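Local structure of endo-1,3-beta-glucanase (Streptomyces sioyaensis, 3DGT) at residues M195-S200 and E204-S209; F92-P95 and K99-V102. The protein hydrolyses internal 1,3-beta-linkages of beta-glucans, this chain being the glycoside hydrolase family 16 catalytic domain of a longer protein. All blocks are in the same frame, centred on the assembly; numbering follows the deposited sequence.

Interaction 1 (M195-S200 and E204-S209)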
loop_
_atom_site.group_PDB
_atom_site.type_symbol
_atom_site.label_atom_id
_atom_site.label_comp_id
_atom_site.label_asym_id
_atom_site.label_seq_id
_atom_site.Cartn_x
_atom_site.Cartn_y
_atom_site.Cartn_z
ATOM N N MET A 195 -8.098 -5.503 -3.082
ATOM C CA MET A 195 -8.729 -5.809 -1.812
ATOM C C MET A 195 -10.230 -5.696 -2.033
ATOM O O MET A 195 -10.709 -4.649 -2.469
ATOM C CB MET A 195 -8.254 -4.801 -0.764
ATOM C CG MET A 195 -8.719 -5.045 0.674
ATOM S SD MET A 195 -10.472 -4.686 0.983
ATOM C CE MET A 195 -10.590 -2.968 0.520
ATOM N N GLU A 196 -10.957 -6.788 -1.776
ATOM C CA GLU A 196 -12.412 -6.741 -1.752
ATOM C C GLU A 196 -12.916 -6.821 -0.313
ATOM O O GLU A 196 -12.581 -7.745 0.431
ATOM C CB GLU A 196 -13.050 -7.834 -2.615
ATOM C CG GLU A 196 -14.581 -7.829 -2.521
ATOM C CD GLU A 196 -15.236 -8.906 -3.345
ATOM O OE1 GLU A 196 -15.242 -8.794 -4.581
ATOM O OE2 GLU A 196 -15.775 -9.854 -2.755
ATOM N N TRP A 197 -13.712 -5.825 0.053
ATOM C CA TRP A 197 -14.274 -5.683 1.379
ATOM C C TRP A 197 -15.754 -6.008 1.223
ATOM O O TRP A 197 -16.510 -5.253 0.594
ATOM C CB TRP A 197 -14.052 -4.241 1.808
ATOM C CG TRP A 197 -14.501 -3.800 3.180
ATOM C CD1 TRP A 197 -15.244 -4.488 4.108
ATOM C CD2 TRP A 197 -14.273 -2.503 3.726
ATOM N NE1 TRP A 197 -15.456 -3.690 5.221
ATOM C CE2 TRP A 197 -14.873 -2.467 5.000
ATOM C CE3 TRP A 197 -13.594 -1.366 3.260
ATOM C CZ2 TRP A 197 -14.822 -1.331 5.812
ATOM C CZ3 TRP A 197 -13.550 -0.238 4.059
ATOM C CH2 TRP A 197 -14.152 -0.233 5.324
ATOM N N ASP A 198 -16.143 -7.158 1.768
ATOM C CA ASP A 198 -17.452 -7.758 1.534
ATOM C C ASP A 198 -18.327 -7.654 2.782
ATOM O O ASP A 198 -18.134 -8.386 3.759
ATOM C CB ASP A 198 -17.253 -9.221 1.119
ATOM C CG ASP A 198 -18.527 -9.890 0.665
ATOM O OD1 ASP A 198 -19.608 -9.292 0.841
ATOM O OD2 ASP A 198 -18.443 -11.022 0.130
ATOM N N ARG A 199 -19.283 -6.733 2.746
ATOM C CA ARG A 199 -20.229 -6.584 3.851
ATOM C C ARG A 199 -21.579 -7.206 3.500
ATOM O O ARG A 199 -22.593 -6.884 4.128
ATOM C CB ARG A 199 -20.396 -5.100 4.208
ATOM C CG ARG A 199 -19.101 -4.437 4.690
ATOM C CD ARG A 199 -19.349 -3.020 5.169
ATOM N NE ARG A 199 -20.015 -3.022 6.470
ATOM C CZ ARG A 199 -20.492 -1.933 7.066
ATOM N NH1 ARG A 199 -20.412 -0.757 6.456
ATOM N NH2 ARG A 199 -21.067 -2.018 8.261
ATOM N N SER A 200 -21.589 -8.107 2.514
ATOM C CA SER A 200 -22.838 -8.729 2.053
ATOM C C SER A 200 -23.143 -10.058 2.734
ATOM O O SER A 200 -24.208 -10.629 2.501
ATOM C CB SER A 200 -22.823 -8.919 0.534
ATOM O OG SER A 200 -22.030 -10.026 0.157
ATOM N N GLU A 204 -18.583 -10.915 7.932
ATOM C CA GLU A 204 -18.001 -10.016 6.939
ATOM C C GLU A 204 -16.601 -10.496 6.596
ATOM O O GLU A 204 -15.932 -11.115 7.425
ATOM C CB GLU A 204 -17.973 -8.578 7.463
ATOM C CG GLU A 204 -19.354 -7.938 7.548
ATOM C CD GLU A 204 -19.300 -6.458 7.901
ATOM O OE1 GLU A 204 -18.286 -6.011 8.472
ATOM O OE2 GLU A 204 -20.285 -5.739 7.627
ATOM N N ALA A 205 -16.174 -10.230 5.369
ATOM C CA ALA A 205 -14.880 -10.723 4.909
ATOM C C ALA A 205 -14.127 -9.687 4.109
ATOM O O ALA A 205 -14.718 -8.832 3.451
ATOM C CB ALA A 205 -15.057 -11.987 4.077
ATOM N N ILE A 206 -12.810 -9.789 4.185
ATOM C CA ILE A 206 -11.911 -9.003 3.350
ATOM C C ILE A 206 -11.035 -9.998 2.579
ATOM O O ILE A 206 -10.450 -10.913 3.174
ATOM C CB ILE A 206 -11.107 -7.991 4.200
ATOM C CG1 ILE A 206 -12.073 -6.899 4.698
ATOM C CG2 ILE A 206 -9.919 -7.408 3.401
ATOM C CD1 ILE A 206 -11.509 -5.966 5.768
ATOM N N ARG A 207 -10.994 -9.865 1.252
ATOM C CA ARG A 207 -10.209 -10.784 0.426
ATOM C C ARG A 207 -9.166 -10.034 -0.369
ATOM O O ARG A 207 -9.480 -9.047 -1.034
ATOM C CB ARG A 207 -11.078 -11.639 -0.517
ATOM C CG ARG A 207 -12.100 -10.906 -1.363
ATOM C CD ARG A 207 -13.147 -11.864 -1.943
ATOM N NE ARG A 207 -13.778 -12.653 -0.892
ATOM C CZ ARG A 207 -15.015 -12.476 -0.426
ATOM N NH1 ARG A 207 -15.819 -11.554 -0.936
ATOM N NH2 ARG A 207 -15.449 -13.245 0.554
ATOM N N PHE A 208 -7.924 -10.501 -0.276
ATOM C CA PHE A 208 -6.817 -9.923 -1.031
ATOM C C PHE A 208 -6.447 -10.820 -2.193
ATOM O O PHE A 208 -6.323 -12.047 -2.026
ATOM C CB PHE A 208 -5.586 -9.757 -0.148
ATOM C CG PHE A 208 -5.788 -8.842 1.033
ATOM C CD1 PHE A 208 -5.626 -7.463 0.899
ATOM C CD2 PHE A 208 -6.099 -9.359 2.284
ATOM C CE1 PHE A 208 -5.786 -6.630 2.004
ATOM C CE2 PHE A 208 -6.254 -8.524 3.392
ATOM C CZ PHE A 208 -6.101 -7.161 3.249
ATOM N N SER A 209 -6.274 -10.202 -3.360
ATOM C CA SER A 209 -5.932 -10.936 -4.579
ATOM C C SER A 209 -4.819 -10.272 -5.376
ATOM O O SER A 209 -4.558 -9.074 -5.235
ATOM C CB SER A 209 -7.170 -11.121 -5.454
ATOM O OG SER A 209 -7.782 -9.885 -5.762
HETATM O O HOH W 1 -16.739 -3.932 7.853
HETATM O O HOH W 2 -22.666 -6.583 7.003
#
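Glu196 and Arg207 face each other as a hydrogen-bonded pair in an antiparallel beta hairpin, strands 191-198 and 205-210 of the family 16 beta-sandwich. The short strand segments run at 165° and approach to 4.7 Å. Backbone bonds Glu196 N to Arg207 O and Asp198 N to Ala205 O, both 2.8 Å, have reciprocal partners from Arg207 N and Ala205 N.

Glu196, Asp198 and Arg207 share one face of the sheet. Arg207 CG sits between its own backbone N and carbonyl carbon (chi1 50°), which lays it against Glu196 CB at 3.5 Å, and the bend at chi3 then brings NH1 between two carboxylates. Asp198 OD2 receives Arg207 NH1 at 2.9 Å in a nearly straight bond, on its anti side and close to the guanidinium plane. Glu196 OE2 takes the same NH1, in a salt bridge modelled so short that its exact length is doubtful. The Glu196 carboxylate meets the edge of the guanidinium, its plane turned 86° from it, so the two groups are not stacked. Glu196 OE1 is held by Arg101, a second positive charge that probably favours its ionised form. Asp198 OD1 accepts Ser200 N, which makes an Asx turn, and also takes the Ser200 hydroxyl OG on its syn side.

On the opposite face, Ile206 lies alongside Trp197 with CD1 over one face of the indole, while Met195 CG meets Phe208 CE1 at 3.6 Å. Phe236 and helix 225-232 add to the packing around Trp197.

At the turn, Arg199 and Glu204 run side by side. Arg199 NE reaches Glu204 OE2 at 3.0 Å, with the oxygen in the guanidinium plane but the N-H coming from above the carboxylate plane, while Arg199 NH1 bonds Pro94 O. Glu204 OE1 accepts from Trp228 NE1 and from a water that in turn accepts a hydrogen bond from Trp197 NE1 at 2.9 Å, in the indole plane.

Interaction 2 (F92-P95 and K99-V102)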
loop_
_atom_site.group_PDB
_atom_site.type_symbol
_atom_site.label_atom_id
_atom_site.label_comp_id
_atom_site.label_asym_id
_atom_site.label_seq_id
_atom_site.Cartn_x
_atom_site.Cartn_y
_atom_site.Cartn_z
ATOM N N PHE A 92 -13.529 6.001 2.007
ATOM C CA PHE A 92 -13.764 4.704 1.362
ATOM C C PHE A 92 -14.232 3.639 2.345
ATOM O O PHE A 92 -13.495 3.261 3.248
ATOM C CB PHE A 92 -12.497 4.219 0.654
ATOM C CG PHE A 92 -11.909 5.225 -0.319
ATOM C CD1 PHE A 92 -12.686 5.787 -1.321
ATOM C CD2 PHE A 92 -10.569 5.593 -0.232
ATOM C CE1 PHE A 92 -12.139 6.706 -2.224
ATOM C CE2 PHE A 92 -10.010 6.511 -1.130
ATOM C CZ PHE A 92 -10.799 7.072 -2.119
ATOM N N GLN A 93 -15.468 3.180 2.147
ATOM C CA GLN A 93 -16.135 2.196 2.998
ATOM C C GLN A 93 -17.445 1.820 2.326
ATOM O O GLN A 93 -18.265 2.699 2.056
ATOM C CB GLN A 93 -16.437 2.789 4.384
ATOM C CG GLN A 93 -17.179 1.830 5.325
ATOM C CD GLN A 93 -17.639 2.480 6.614
ATOM O OE1 GLN A 93 -17.609 3.699 6.754
ATOM N NE2 GLN A 93 -18.085 1.663 7.553
ATOM N N PRO A 94 -17.667 0.517 2.078
ATOM C CA PRO A 94 -18.940 0.127 1.488
ATOM C C PRO A 94 -20.033 0.195 2.539
ATOM O O PRO A 94 -19.746 0.031 3.721
ATOM C CB PRO A 94 -18.714 -1.330 1.095
ATOM C CG PRO A 94 -17.682 -1.836 2.045
ATOM C CD PRO A 94 -16.802 -0.638 2.364
ATOM N N PRO A 95 -21.292 0.435 2.122
ATOM C CA PRO A 95 -22.332 0.353 3.150
ATOM C C PRO A 95 -22.602 -1.093 3.518
ATOM O O PRO A 95 -22.205 -1.995 2.778
ATOM C CB PRO A 95 -23.554 0.950 2.453
ATOM C CG PRO A 95 -23.312 0.662 1.003
ATOM C CD PRO A 95 -21.830 0.827 0.815
ATOM N N LYS A 99 -20.370 -4.114 -1.192
ATOM C CA LYS A 99 -18.965 -4.503 -1.324
ATOM C C LYS A 99 -18.153 -3.330 -1.850
ATOM O O LYS A 99 -18.677 -2.458 -2.539
ATOM C CB LYS A 99 -18.801 -5.692 -2.280
ATOM C CG LYS A 99 -19.594 -6.936 -1.918
ATOM C CD LYS A 99 -19.268 -8.072 -2.881
ATOM C CE LYS A 99 -20.238 -9.231 -2.698
ATOM N NZ LYS A 99 -20.022 -10.320 -3.696
ATOM N N LEU A 100 -16.859 -3.336 -1.538
ATOM C CA LEU A 100 -15.921 -2.360 -2.082
ATOM C C LEU A 100 -14.725 -3.097 -2.632
ATOM O O LEU A 100 -14.329 -4.114 -2.083
ATOM C CB LEU A 100 -15.463 -1.386 -0.991
ATOM C CG LEU A 100 -14.879 -0.048 -1.455
ATOM C CD1 LEU A 100 -15.995 0.915 -1.871
ATOM C CD2 LEU A 100 -14.008 0.562 -0.356
ATOM N N ARG A 101 -14.160 -2.602 -3.731
ATOM C CA ARG A 101 -12.856 -3.083 -4.206
ATOM C C ARG A 101 -11.895 -1.922 -4.315
ATOM O O ARG A 101 -12.217 -0.901 -4.922
ATOM C CB ARG A 101 -12.963 -3.808 -5.559
ATOM C CG ARG A 101 -13.484 -5.226 -5.439
ATOM C CD ARG A 101 -13.714 -5.855 -6.790
ATOM N NE ARG A 101 -14.247 -7.212 -6.652
ATOM C CZ ARG A 101 -14.493 -8.035 -7.671
ATOM N NH1 ARG A 101 -14.264 -7.657 -8.928
ATOM N NH2 ARG A 101 -14.988 -9.243 -7.425
ATOM N N VAL A 102 -10.713 -2.090 -3.727
ATOM C CA VAL A 102 -9.640 -1.101 -3.830
ATOM C C VAL A 102 -8.500 -1.787 -4.561
ATOM O O VAL A 102 -8.058 -2.853 -4.148
ATOM C CB VAL A 102 -9.205 -0.594 -2.429
ATOM C CG1 VAL A 102 -8.075 0.435 -2.548
ATOM C CG2 VAL A 102 -10.415 0.003 -1.696
#
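Pro94 packs its ring against Leu100 where the loop after strand 80-87 bends back on the start of strand 99-107 in the family 16 beta-sandwich. Their CA atoms are 5.3 Å apart, and no hydrogen bond links the two segments, so the evidence is for an apolar contact and not for an added strand.

Leu100 can be traced outward. Its CB meets the proline ring first, with Pro94 CD at 3.7 Å and Pro94 CG scarcely farther. The two side chains cross at about a right angle, so that the leucine runs across the ring instead of alongside it. With CG anti to the backbone N (chi1 -160°), the branch is carried past Pro94 CD, and its two methyls then diverge. CD1 approaches the loop less closely. Leu100 CD2 reaches farther along it, to Gln93 N at 3.9 Å, and also touches Pro94 CD and Phe92 CB, the last at 4.1 Å. One methyl thus touches three consecutive loop residues.

Of its side chain Phe92 offers only CB here: the bond from CA points toward the strand, but the phenyl ring leads away, to Val12 and Val273. Val273, on strand 266-276, also touches Leu100, so the leucine is packed from the loop and from a neighbouring strand. Pro94 is shared in the same way, since Trp197 packs on it and Arg199 bonds its carbonyl oxygen.

A glycine in place of Pro94 would remove the whole pyrrolidine ring and would probably open a gap beside Leu100 CB, leaving the leucine side chain freer to turn.

The other end of the proline ring completes the contact on the backbone, where Pro94 CB lies 3.6 Å from Lys99 C.

From the N terminus, interaction 2 comes first: 92-95 meets 99-102 and closes a short loop over three intervening residues as the chain enters strand 99-107. Much later, interaction 1 closes the equally short turn between strands 191-198 and 205-210. The two loops are in series, neither enclosing nor crossing the other. Space brings them together, with centres about 9 Å apart, because strands 99-107 and 191-198 are antiparallel neighbours. Trp197 N lies 2.8 Å from Leu100 O, a probable hydrogen bond, while a salt bridge joins Glu196 OE1 to Arg101 NE. Beside these, Trp197 CE3 rests 3.4 Å from Pro94 CD, tying the loop to the hairpin.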